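Local structure of tRNA threonylcarbamoyladenosine dehydratase (Escherichia coli, 4D79) at residues B[150-164]-B[238-252]. The protein catalyses the ATP-dependent dehydration of threonylcarbamoyladenosine at position 37 to its cyclic form in tRNAs that read codons beginning with adenine. Numbering follows the deposited sequence. Where two conformers were deposited one is given.
With NA (sodium ion), chain J; K (potassium ion), chain I.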
loop_
_atom_site.group_PDB
_atom_site.type_symbol
_atom_site.label_atom_id
_atom_site.label_comp_id
_atom_site.label_asym_id
_atom_site.label_seq_id
_atom_site.Cartn_x
_atom_site.Cartn_y
_atom_site.Cartn_z
ATOM N N VAL B 150 6.522 8.524 -14.419
ATOM C CA VAL B 150 5.172 8.017 -14.220
ATOM C C VAL B 150 4.434 9.031 -13.366
ATOM O O VAL B 150 4.959 9.513 -12.358
ATOM C CB VAL B 150 5.139 6.595 -13.618
ATOM C CG1 VAL B 150 5.922 6.472 -12.312
ATOM C CG2 VAL B 150 3.670 6.140 -13.446
ATOM N N THR B 151 3.248 9.419 -13.811
ATOM C CA THR B 151 2.450 10.375 -13.074
ATOM C C THR B 151 1.252 9.647 -12.478
ATOM O O THR B 151 0.963 8.494 -12.802
ATOM C CB THR B 151 2.003 11.557 -13.959
ATOM O OG1 THR B 151 1.360 12.571 -13.153
ATOM C CG2 THR B 151 1.028 11.105 -15.032
ATOM N N THR B 152 0.593 10.327 -11.561
ATOM C CA THR B 152 -0.530 9.771 -10.837
ATOM C C THR B 152 -1.670 10.763 -10.937
ATOM O O THR B 152 -1.462 11.969 -10.792
ATOM C CB THR B 152 -0.162 9.463 -9.368
ATOM O OG1 THR B 152 0.410 10.621 -8.752
ATOM C CG2 THR B 152 0.869 8.321 -9.272
ATOM N N GLY B 153 -2.864 10.267 -11.228
ATOM C CA GLY B 153 -4.037 11.109 -11.188
ATOM C C GLY B 153 -4.488 11.309 -9.752
ATOM O O GLY B 153 -3.760 11.050 -8.792
ATOM N N GLY B 154 -5.736 11.737 -9.603
ATOM C CA GLY B 154 -6.271 11.982 -8.281
ATOM C C GLY B 154 -6.616 10.663 -7.618
ATOM O O GLY B 154 -7.305 9.821 -8.200
ATOM N N ALA B 155 -6.109 10.470 -6.405
ATOM C CA ALA B 155 -6.379 9.261 -5.646
ATOM C C ALA B 155 -7.472 9.491 -4.610
ATOM O O ALA B 155 -7.943 8.529 -3.986
ATOM C CB ALA B 155 -5.096 8.773 -4.953
ATOM N N GLY B 156 -7.874 10.733 -4.425
ATOM C CA GLY B 156 -8.968 11.020 -3.518
ATOM C C GLY B 156 -10.305 10.616 -4.107
ATOM O O GLY B 156 -10.451 10.389 -5.307
ATOM N N GLY B 157 -11.306 10.506 -3.231
ATOM C CA GLY B 157 -12.642 10.152 -3.668
ATOM C C GLY B 157 -12.771 8.763 -4.226
ATOM O O GLY B 157 -13.642 8.517 -5.058
ATOM N N GLN B 158 -11.904 7.836 -3.804
ATOM C CA GLN B 158 -11.912 6.482 -4.324
ATOM C C GLN B 158 -11.719 5.511 -3.166
ATOM O O GLN B 158 -10.952 5.794 -2.236
ATOM C CB GLN B 158 -10.834 6.331 -5.409
ATOM C CG GLN B 158 -11.334 7.063 -6.662
ATOM C CD GLN B 158 -10.327 7.290 -7.634
ATOM O OE1 GLN B 158 -10.464 6.838 -8.759
ATOM N NE2 GLN B 158 -9.267 7.999 -7.254
ATOM N N ILE B 159 -12.431 4.386 -3.211
ATOM C CA ILE B 159 -12.380 3.397 -2.131
ATOM C C ILE B 159 -11.881 2.031 -2.566
ATOM O O ILE B 159 -11.594 1.201 -1.689
ATOM C CB ILE B 159 -13.755 3.230 -1.448
ATOM C CG1 ILE B 159 -14.763 2.533 -2.364
ATOM C CG2 ILE B 159 -14.282 4.578 -0.998
ATOM C CD1 ILE B 159 -16.062 2.089 -1.631
ATOM N N ASP B 160 -11.772 1.748 -3.863
ATOM C CA ASP B 160 -11.478 0.396 -4.337
ATOM C C ASP B 160 -10.067 0.255 -4.932
ATOM O O ASP B 160 -9.855 0.591 -6.108
ATOM C CB ASP B 160 -12.532 -0.003 -5.368
ATOM C CG ASP B 160 -12.388 -1.434 -5.837
ATOM O OD1 ASP B 160 -11.455 -2.160 -5.406
ATOM O OD2 ASP B 160 -13.231 -1.822 -6.663
ATOM N N PRO B 161 -9.092 -0.305 -4.193
ATOM C CA PRO B 161 -7.726 -0.438 -4.744
ATOM C C PRO B 161 -7.620 -1.379 -5.929
ATOM O O PRO B 161 -6.642 -1.275 -6.679
ATOM C CB PRO B 161 -6.892 -0.956 -3.550
ATOM C CG PRO B 161 -7.772 -0.769 -2.339
ATOM C CD PRO B 161 -9.183 -0.792 -2.803
ATOM N N THR B 162 -8.593 -2.271 -6.160
ATOM C CA THR B 162 -8.429 -3.218 -7.259
ATOM C C THR B 162 -8.743 -2.625 -8.621
ATOM O O THR B 162 -8.568 -3.318 -9.624
ATOM C CB THR B 162 -9.329 -4.454 -7.067
ATOM O OG1 THR B 162 -10.712 -4.064 -7.200
ATOM C CG2 THR B 162 -9.114 -5.066 -5.735
ATOM N N GLN B 163 -9.199 -1.383 -8.700
ATOM C CA GLN B 163 -9.476 -0.750 -9.990
ATOM C C GLN B 163 -8.359 0.184 -10.458
ATOM O O GLN B 163 -8.477 0.778 -11.535
ATOM C CB GLN B 163 -10.805 -0.001 -9.923
ATOM C CG GLN B 163 -12.017 -0.918 -9.866
ATOM C CD GLN B 163 -13.324 -0.195 -10.030
ATOM O OE1 GLN B 163 -13.607 0.417 -11.072
ATOM N NE2 GLN B 163 -14.142 -0.245 -8.985
ATOM N N ILE B 164 -7.246 0.251 -9.727
ATOM C CA ILE B 164 -6.108 1.091 -10.104
ATOM C C ILE B 164 -5.340 0.423 -11.235
ATOM O O ILE B 164 -5.106 -0.780 -11.219
ATOM C CB ILE B 164 -5.216 1.336 -8.870
ATOM C CG1 ILE B 164 -6.035 1.993 -7.768
ATOM C CG2 ILE B 164 -3.940 2.099 -9.218
ATOM C CD1 ILE B 164 -5.368 2.033 -6.400
ATOM N N PHE B 238 -12.467 16.295 -1.584
ATOM C CA PHE B 238 -12.670 14.856 -1.579
ATOM C C PHE B 238 -11.966 14.238 -0.386
ATOM O O PHE B 238 -10.941 14.735 0.079
ATOM C CB PHE B 238 -12.157 14.248 -2.883
ATOM C CG PHE B 238 -12.990 14.614 -4.082
ATOM C CD1 PHE B 238 -14.103 13.883 -4.418
ATOM C CD2 PHE B 238 -12.654 15.712 -4.866
ATOM C CE1 PHE B 238 -14.880 14.222 -5.516
ATOM C CE2 PHE B 238 -13.429 16.054 -5.953
ATOM C CZ PHE B 238 -14.540 15.309 -6.279
ATOM N N GLY B 239 -12.537 13.139 0.123
ATOM C CA GLY B 239 -11.885 12.336 1.124
ATOM C C GLY B 239 -10.860 11.407 0.497
ATOM O O GLY B 239 -10.719 11.321 -0.717
ATOM N N ALA B 240 -10.188 10.641 1.339
ATOM C CA ALA B 240 -9.181 9.727 0.818
ATOM C C ALA B 240 -8.956 8.609 1.815
ATOM O O ALA B 240 -9.244 8.761 2.997
ATOM C CB ALA B 240 -7.871 10.460 0.542
ATOM N N ALA B 241 -8.412 7.492 1.328
ATOM C CA ALA B 241 -8.060 6.375 2.203
ATOM C C ALA B 241 -6.674 5.837 1.857
ATOM O O ALA B 241 -6.321 5.733 0.680
ATOM C CB ALA B 241 -9.093 5.258 2.111
ATOM N N THR B 242 -5.923 5.453 2.899
ATOM C CA THR B 242 -4.609 4.831 2.730
ATOM C C THR B 242 -4.648 3.706 1.707
ATOM O O THR B 242 -3.753 3.592 0.858
ATOM C CB THR B 242 -4.107 4.288 4.076
ATOM O OG1 THR B 242 -3.738 5.404 4.897
ATOM C CG2 THR B 242 -2.874 3.371 3.868
ATOM N N MET B 243 -5.670 2.841 1.796
ATOM C CA MET B 243 -5.690 1.641 0.972
ATOM C C MET B 243 -5.637 1.976 -0.508
ATOM O O MET B 243 -5.108 1.184 -1.296
ATOM C CB MET B 243 -6.947 0.803 1.271
ATOM C CG MET B 243 -7.004 0.253 2.686
ATOM S SD MET B 243 -7.565 1.447 3.916
ATOM C CE MET B 243 -9.297 1.579 3.443
ATOM N N VAL B 244 -6.196 3.125 -0.902
ATOM C CA VAL B 244 -6.180 3.568 -2.291
ATOM C C VAL B 244 -4.965 4.441 -2.578
ATOM O O VAL B 244 -4.243 4.194 -3.545
ATOM C CB VAL B 244 -7.510 4.282 -2.641
ATOM C CG1 VAL B 244 -7.461 4.941 -4.013
ATOM C CG2 VAL B 244 -8.664 3.281 -2.604
ATOM N N THR B 245 -4.698 5.476 -1.761
ATOM C CA THR B 245 -3.640 6.412 -2.126
ATOM C C THR B 245 -2.287 5.718 -2.100
ATOM O O THR B 245 -1.477 5.921 -3.008
ATOM C CB THR B 245 -3.660 7.673 -1.234
ATOM O OG1 THR B 245 -3.303 7.341 0.104
ATOM C CG2 THR B 245 -5.052 8.353 -1.229
ATOM N N ALA B 246 -2.069 4.813 -1.131
ATOM C CA ALA B 246 -0.819 4.055 -1.100
ATOM C C ALA B 246 -0.722 3.132 -2.302
ATOM O O ALA B 246 0.372 2.935 -2.855
ATOM C CB ALA B 246 -0.702 3.230 0.180
ATOM N N THR B 247 -1.842 2.523 -2.698
ATOM C CA THR B 247 -1.763 1.631 -3.839
ATOM C C THR B 247 -1.458 2.395 -5.128
ATOM O O THR B 247 -0.802 1.830 -6.004
ATOM C CB THR B 247 -3.039 0.797 -3.945
ATOM O OG1 THR B 247 -3.162 0.014 -2.761
ATOM C CG2 THR B 247 -2.968 -0.182 -5.105
ATOM N N PHE B 248 -1.945 3.643 -5.274
ATOM C CA PHE B 248 -1.491 4.487 -6.382
ATOM C C PHE B 248 0.045 4.567 -6.399
ATOM O O PHE B 248 0.680 4.342 -7.421
ATOM C CB PHE B 248 -2.097 5.878 -6.263
ATOM C CG PHE B 248 -3.387 6.081 -7.012
ATOM C CD1 PHE B 248 -4.583 5.491 -6.582
ATOM C CD2 PHE B 248 -3.447 6.953 -8.097
ATOM C CE1 PHE B 248 -5.798 5.714 -7.251
ATOM C CE2 PHE B 248 -4.672 7.194 -8.760
ATOM C CZ PHE B 248 -5.849 6.554 -8.330
ATOM N N GLY B 249 0.649 4.844 -5.247
ATOM C CA GLY B 249 2.089 4.952 -5.181
ATOM C C GLY B 249 2.781 3.635 -5.450
ATOM O O GLY B 249 3.834 3.609 -6.101
ATOM N N PHE B 250 2.211 2.519 -4.944
ATOM C CA PHE B 250 2.815 1.211 -5.168
ATOM C C PHE B 250 2.715 0.792 -6.629
ATOM O O PHE B 250 3.678 0.230 -7.187
ATOM C CB PHE B 250 2.180 0.133 -4.275
ATOM C CG PHE B 250 2.435 0.315 -2.823
ATOM C CD1 PHE B 250 3.456 1.126 -2.366
ATOM C CD2 PHE B 250 1.644 -0.351 -1.888
ATOM C CE1 PHE B 250 3.679 1.289 -1.033
ATOM C CE2 PHE B 250 1.881 -0.189 -0.532
ATOM C CZ PHE B 250 2.879 0.595 -0.107
ATOM N N VAL B 251 1.580 1.080 -7.276
ATOM C CA VAL B 251 1.454 0.758 -8.692
ATOM C C VAL B 251 2.419 1.611 -9.518
ATOM O O VAL B 251 3.043 1.128 -10.477
ATOM C CB VAL B 251 0.002 0.928 -9.152
ATOM C CG1 VAL B 251 -0.091 0.941 -10.677
ATOM C CG2 VAL B 251 -0.880 -0.162 -8.562
ATOM N N ALA B 252 2.568 2.886 -9.162
ATOM C CA ALA B 252 3.551 3.725 -9.853
ATOM C C ALA B 252 4.972 3.146 -9.754
ATOM O O ALA B 252 5.700 3.113 -10.748
ATOM C CB ALA B 252 3.508 5.144 -9.297
HETATM NA NA NA J . -6.618 -4.447 -10.160
HETATM K K K I . -11.333 7.170 -10.991
HETATM O O HOH W 1 -8.470 8.049 -10.925
HETATM O O HOH W 2 -8.780 7.519 -1.480
HETATM O O HOH W 3 -5.378 -2.493 -9.191
HETATM O O HOH W 4 -6.531 -3.027 -12.050
HETATM O O HOH W 5 -5.641 -5.065 -7.878
HETATM O O HOH W 6 -7.746 -6.672 -9.926
#
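F248 reaches from helix 242-252 into the loop that follows strand 150-152, and its ring is held between A155 and I164. A155 CB, small enough to sit squarely over the ring centre, makes a CH-pi contact 3.7 Å from the F248 centroid. I164 is beta-branched, which lets two arms leave CB separately, with CG1 anti to the carbonyl carbon (chi1 -58°): CG2 lies over the ring face opposite A155 CB and also meets V251 CG2, CG1 lies 3.8 Å from F248 CE1, and the terminal CD1 presses between F248 CD1 and T247 CG2, 3.5 Å from the latter. T247 can be polar here because its OG1 donates to M243 O within the helix. V244 spreads its methyls over the loop backbone, CG2 coming 3.4 Å from Q158 O. G157 N donates a nearly straight bond of 2.7 Å to G239 O; a CB on G157 would strike the F238 ring. Q158 turns its NE2 to G154 O (2.8 Å) while its OE1 binds the potassium ion, whose other ligands are the backbone oxygens of Q174, S206 and E208 and a water. With an alanine at F248, a gap is likely to open between A155 CB and I164. Apolar packing thus fixes this helix of the ThiF-family Rossmann-like core against a potassium-binding loop, which G157 N and a water shared by A155 O, Q158 O and A241 N tie to the helix lead-in.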